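Local coordinates for rhusiopathiae surface protein B (Erysipelothrix rhusiopathiae, PDB 3V10) that probably binds collagen through this cell-surface adhesin domain, which is built of Ig-like folds and fits the collagen hug model, at residues 192-203 / 279-290. Sequence-based numbering, arbitrary orientation.
Sequences EAVQSDVKVIDT and NSSTIEYKDESG
V200 lays CG2 against I283 CG1 at 3.6 Å, and the two side chains slant across each other on the inner face of an antiparallel strand pair. I283 holds CG1 anti to its own backbone N (chi1 -173°), which carries CD1 out from the sheet with a slight lean onward and toward the partner strand, where it also meets V198 CG1 at 4.0 Å. V198 turns its other methyl, CG2, to Y285 CB; the Y285 ring passes near V194 CG1 and stacks on F166, while A256 of helix 253-256 packs against V194 and V198. Strands 198-203 and 279-286 run at 165°, and K199, I201 and T203 each exchange two backbone hydrogen bonds with E284, T282 and S280. The opposite face carries these residues, with K199 and E284 reaching outward; a water joins T203 O to S280 OG. D202 is buried beside N279, their carboxylate and amide planes nearly coplanar, and its OD2 is bound by the Y265 hydroxyl. Past the K199-E284 pair the regular ladder stops and a hydroxyl stands in: S196 OG receives K286 N at 2.9 Å and donates to D197 O, placed for both by a chi1 of 81°. Q195 N then bonds K286 O at 3.0 Å, from above the carbonyl plane. At the end E192 OE1 takes E288 N at 3.2 Å, nearly along its C-O axis, on the type I turn D287-G290, although the E288 carboxylate is close enough that some repulsion is likely. This is an antiparallel strand pair in one sheet of the collagen-binding domain's Ig-like (DEv-IgG) beta sandwich, extended into its end loops by the S196 and E192 side chains and the Q195 backbone N-H.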
loop_
_atom_site.group_PDB
_atom_site.type_symbol
_atom_site.label_atom_id
_atom_site.label_comp_id
_atom_site.label_asym_id
_atom_site.label_seq_id
_atom_site.Cartn_x
_atom_site.Cartn_y
_atom_site.Cartn_z
ATOM N N GLU A 192 12.657 -21.393 -18.121
ATOM C CA GLU A 192 12.276 -22.519 -18.954
ATOM C C GLU A 192 12.559 -22.322 -20.449
ATOM O O GLU A 192 12.655 -21.203 -20.949
ATOM C CB GLU A 192 10.785 -22.817 -18.754
ATOM C CG GLU A 192 10.366 -23.618 -17.537
ATOM C CD GLU A 192 8.912 -24.057 -17.677
ATOM O OE1 GLU A 192 8.448 -24.263 -18.823
ATOM O OE2 GLU A 192 8.218 -24.214 -16.656
ATOM N N ALA A 193 12.705 -23.444 -21.144
ATOM C CA ALA A 193 12.930 -23.437 -22.579
ATOM C C ALA A 193 11.523 -23.632 -23.129
ATOM O O ALA A 193 11.153 -24.730 -23.534
ATOM C CB ALA A 193 13.826 -24.606 -22.967
ATOM N N VAL A 194 10.724 -22.569 -23.095
ATOM C CA VAL A 194 9.343 -22.631 -23.573
ATOM C C VAL A 194 9.277 -23.068 -25.026
ATOM O O VAL A 194 10.168 -22.767 -25.817
ATOM C CB VAL A 194 8.623 -21.265 -23.425
ATOM C CG1 VAL A 194 8.511 -20.901 -21.954
ATOM C CG2 VAL A 194 9.379 -20.186 -24.196
ATOM N N GLN A 195 8.209 -23.775 -25.376
ATOM C CA GLN A 195 8.060 -24.276 -26.734
ATOM C C GLN A 195 7.192 -23.433 -27.666
ATOM O O GLN A 195 6.759 -23.914 -28.711
ATOM C CB GLN A 195 7.540 -25.717 -26.696
ATOM C CG GLN A 195 8.465 -26.684 -25.973
ATOM C CD GLN A 195 9.852 -26.737 -26.582
ATOM O OE1 GLN A 195 10.006 -26.972 -27.781
ATOM N NE2 GLN A 195 10.870 -26.522 -25.757
ATOM N N SER A 196 6.937 -22.181 -27.293
ATOM C CA SER A 196 6.145 -21.280 -28.127
ATOM C C SER A 196 6.351 -19.863 -27.617
ATOM O O SER A 196 7.029 -19.658 -26.614
ATOM C CB SER A 196 4.652 -21.627 -28.054
ATOM O OG SER A 196 4.050 -21.095 -26.883
ATOM N N ASP A 197 5.775 -18.886 -28.309
ATOM C CA ASP A 197 5.894 -17.503 -27.868
ATOM C C ASP A 197 5.118 -17.395 -26.556
ATOM O O ASP A 197 4.271 -18.242 -26.253
ATOM C CB ASP A 197 5.287 -16.533 -28.890
ATOM C CG ASP A 197 5.920 -16.640 -30.272
ATOM O OD1 ASP A 197 7.121 -16.968 -30.382
ATOM O OD2 ASP A 197 5.205 -16.365 -31.258
ATOM N N VAL A 198 5.411 -16.363 -25.775
ATOM C CA VAL A 198 4.727 -16.153 -24.504
ATOM C C VAL A 198 3.919 -14.865 -24.605
ATOM O O VAL A 198 4.421 -13.852 -25.091
ATOM C CB VAL A 198 5.737 -16.036 -23.346
ATOM C CG1 VAL A 198 5.013 -15.738 -22.043
ATOM C CG2 VAL A 198 6.534 -17.341 -23.221
ATOM N N LYS A 199 2.662 -14.902 -24.170
ATOM C CA LYS A 199 1.831 -13.703 -24.234
ATOM C C LYS A 199 1.091 -13.459 -22.931
ATOM O O LYS A 199 0.474 -14.363 -22.381
ATOM C CB LYS A 199 0.815 -13.806 -25.379
ATOM C CG LYS A 199 -0.055 -12.557 -25.542
ATOM C CD LYS A 199 -0.929 -12.635 -26.792
ATOM C CE LYS A 199 -1.707 -11.342 -26.996
ATOM N NZ LYS A 199 -2.621 -11.434 -28.174
ATOM N N VAL A 200 1.168 -12.228 -22.439
ATOM C CA VAL A 200 0.483 -11.858 -21.207
ATOM C C VAL A 200 -0.420 -10.676 -21.518
ATOM O O VAL A 200 0.014 -9.712 -22.136
ATOM C CB VAL A 200 1.466 -11.416 -20.098
ATOM C CG1 VAL A 200 0.675 -10.881 -18.882
ATOM C CG2 VAL A 200 2.343 -12.582 -19.686
ATOM N N ILE A 201 -1.684 -10.770 -21.124
ATOM C CA ILE A 201 -2.603 -9.661 -21.330
ATOM C C ILE A 201 -2.985 -9.205 -19.928
ATOM O O ILE A 201 -3.638 -9.928 -19.174
ATOM C CB ILE A 201 -3.861 -10.073 -22.123
ATOM C CG1 ILE A 201 -3.461 -10.555 -23.522
ATOM C CG2 ILE A 201 -4.803 -8.874 -22.253
ATOM C CD1 ILE A 201 -4.633 -10.945 -24.399
ATOM N N ASP A 202 -2.536 -8.004 -19.582
ATOM C CA ASP A 202 -2.790 -7.442 -18.265
ATOM C C ASP A 202 -3.851 -6.357 -18.336
ATOM O O ASP A 202 -3.729 -5.408 -19.106
ATOM C CB ASP A 202 -1.490 -6.864 -17.696
ATOM C CG ASP A 202 -1.660 -6.331 -16.287
ATOM O OD1 ASP A 202 -2.591 -5.531 -16.059
ATOM O OD2 ASP A 202 -0.859 -6.703 -15.411
ATOM N N THR A 203 -4.895 -6.500 -17.528
ATOM C CA THR A 203 -5.963 -5.513 -17.504
ATOM C C THR A 203 -5.988 -4.800 -16.164
ATOM O O THR A 203 -6.346 -5.386 -15.145
ATOM C CB THR A 203 -7.338 -6.156 -17.741
ATOM O OG1 THR A 203 -7.378 -6.743 -19.050
ATOM C CG2 THR A 203 -8.428 -5.094 -17.645
ATOM N N ASN A 279 -5.830 -5.589 -10.388
ATOM C CA ASN A 279 -5.130 -5.809 -11.638
ATOM C C ASN A 279 -5.254 -7.301 -11.915
ATOM O O ASN A 279 -4.963 -8.125 -11.048
ATOM C CB ASN A 279 -3.658 -5.421 -11.520
ATOM C CG ASN A 279 -2.928 -5.519 -12.842
ATOM O OD1 ASN A 279 -3.383 -4.992 -13.856
ATOM N ND2 ASN A 279 -1.789 -6.192 -12.838
ATOM N N SER A 280 -5.702 -7.647 -13.112
ATOM C CA SER A 280 -5.847 -9.050 -13.466
ATOM C C SER A 280 -5.072 -9.281 -14.751
ATOM O O SER A 280 -4.899 -8.360 -15.543
ATOM C CB SER A 280 -7.324 -9.408 -13.653
ATOM O OG SER A 280 -7.912 -8.705 -14.735
ATOM N N SER A 281 -4.578 -10.495 -14.944
ATOM C CA SER A 281 -3.830 -10.800 -16.158
ATOM C C SER A 281 -4.013 -12.254 -16.561
ATOM O O SER A 281 -4.381 -13.096 -15.737
ATOM C CB SER A 281 -2.337 -10.494 -15.960
ATOM O OG SER A 281 -1.727 -11.384 -15.031
ATOM N N THR A 282 -3.787 -12.534 -17.841
ATOM C CA THR A 282 -3.887 -13.886 -18.366
ATOM C C THR A 282 -2.599 -14.158 -19.130
ATOM O O THR A 282 -1.971 -13.239 -19.654
ATOM C CB THR A 282 -5.110 -14.051 -19.306
ATOM O OG1 THR A 282 -4.977 -13.186 -20.442
ATOM C CG2 THR A 282 -6.394 -13.697 -18.561
ATOM N N ILE A 283 -2.183 -15.415 -19.165
ATOM C CA ILE A 283 -0.961 -15.754 -19.872
ATOM C C ILE A 283 -1.177 -17.036 -20.652
ATOM O O ILE A 283 -1.988 -17.882 -20.264
ATOM C CB ILE A 283 0.231 -15.931 -18.878
ATOM C CG1 ILE A 283 1.536 -16.127 -19.653
ATOM C CG2 ILE A 283 -0.025 -17.116 -17.939
ATOM C CD1 ILE A 283 2.762 -16.187 -18.768
ATOM N N GLU A 284 -0.483 -17.155 -21.773
ATOM C CA GLU A 284 -0.574 -18.356 -22.582
ATOM C C GLU A 284 0.781 -18.622 -23.193
ATOM O O GLU A 284 1.472 -17.699 -23.634
ATOM C CB GLU A 284 -1.615 -18.216 -23.690
ATOM C CG GLU A 284 -2.021 -19.569 -24.276
ATOM C CD GLU A 284 -3.236 -19.480 -25.176
ATOM O OE1 GLU A 284 -3.069 -19.529 -26.412
ATOM O OE2 GLU A 284 -4.357 -19.350 -24.639
ATOM N N TYR A 285 1.154 -19.895 -23.205
ATOM C CA TYR A 285 2.423 -20.338 -23.767
ATOM C C TYR A 285 2.454 -21.858 -23.701
ATOM O O TYR A 285 1.590 -22.469 -23.086
ATOM C CB TYR A 285 3.599 -19.792 -22.951
ATOM C CG TYR A 285 3.604 -20.230 -21.500
ATOM C CD1 TYR A 285 2.725 -19.664 -20.578
ATOM C CD2 TYR A 285 4.465 -21.235 -21.057
ATOM C CE1 TYR A 285 2.698 -20.085 -19.247
ATOM C CE2 TYR A 285 4.446 -21.664 -19.728
ATOM C CZ TYR A 285 3.560 -21.086 -18.831
ATOM O OH TYR A 285 3.529 -21.516 -17.520
ATOM N N LYS A 286 3.434 -22.463 -24.360
ATOM C CA LYS A 286 3.613 -23.913 -24.308
ATOM C C LYS A 286 4.821 -24.087 -23.391
ATOM O O LYS A 286 5.850 -23.453 -23.616
ATOM C CB LYS A 286 3.932 -24.478 -25.694
ATOM C CG LYS A 286 2.719 -24.703 -26.587
ATOM C CD LYS A 286 3.150 -25.197 -27.960
ATOM C CE LYS A 286 1.964 -25.381 -28.903
ATOM N NZ LYS A 286 1.413 -26.766 -28.877
ATOM N N ASP A 287 4.703 -24.910 -22.351
ATOM C CA ASP A 287 5.827 -25.097 -21.440
ATOM C C ASP A 287 6.972 -25.847 -22.112
ATOM O O ASP A 287 6.906 -26.165 -23.298
ATOM C CB ASP A 287 5.401 -25.823 -20.152
ATOM C CG ASP A 287 4.729 -27.161 -20.413
ATOM O OD1 ASP A 287 5.079 -27.831 -21.405
ATOM O OD2 ASP A 287 3.855 -27.547 -19.603
ATOM N N GLU A 288 8.028 -26.114 -21.352
ATOM C CA GLU A 288 9.194 -26.809 -21.897
ATOM C C GLU A 288 8.876 -28.217 -22.390
ATOM O O GLU A 288 9.624 -28.776 -23.191
ATOM C CB GLU A 288 10.311 -26.862 -20.853
ATOM C CG GLU A 288 9.852 -27.321 -19.484
ATOM C CD GLU A 288 10.998 -27.503 -18.509
ATOM O OE1 GLU A 288 12.011 -26.788 -18.640
ATOM O OE2 GLU A 288 10.876 -28.355 -17.600
ATOM N N SER A 289 7.769 -28.784 -21.916
ATOM C CA SER A 289 7.361 -30.126 -22.336
ATOM C C SER A 289 6.524 -30.061 -23.610
ATOM O O SER A 289 6.174 -31.091 -24.183
ATOM C CB SER A 289 6.555 -30.814 -21.233
ATOM O OG SER A 289 7.345 -31.034 -20.080
ATOM N N GLY A 290 6.201 -28.845 -24.040
ATOM C CA GLY A 290 5.418 -28.656 -25.251
ATOM C C GLY A 290 3.918 -28.615 -25.027
ATOM O O GLY A 290 3.139 -28.661 -25.979
HETATM O O HOH W 1 -8.995 -6.265 -14.297
#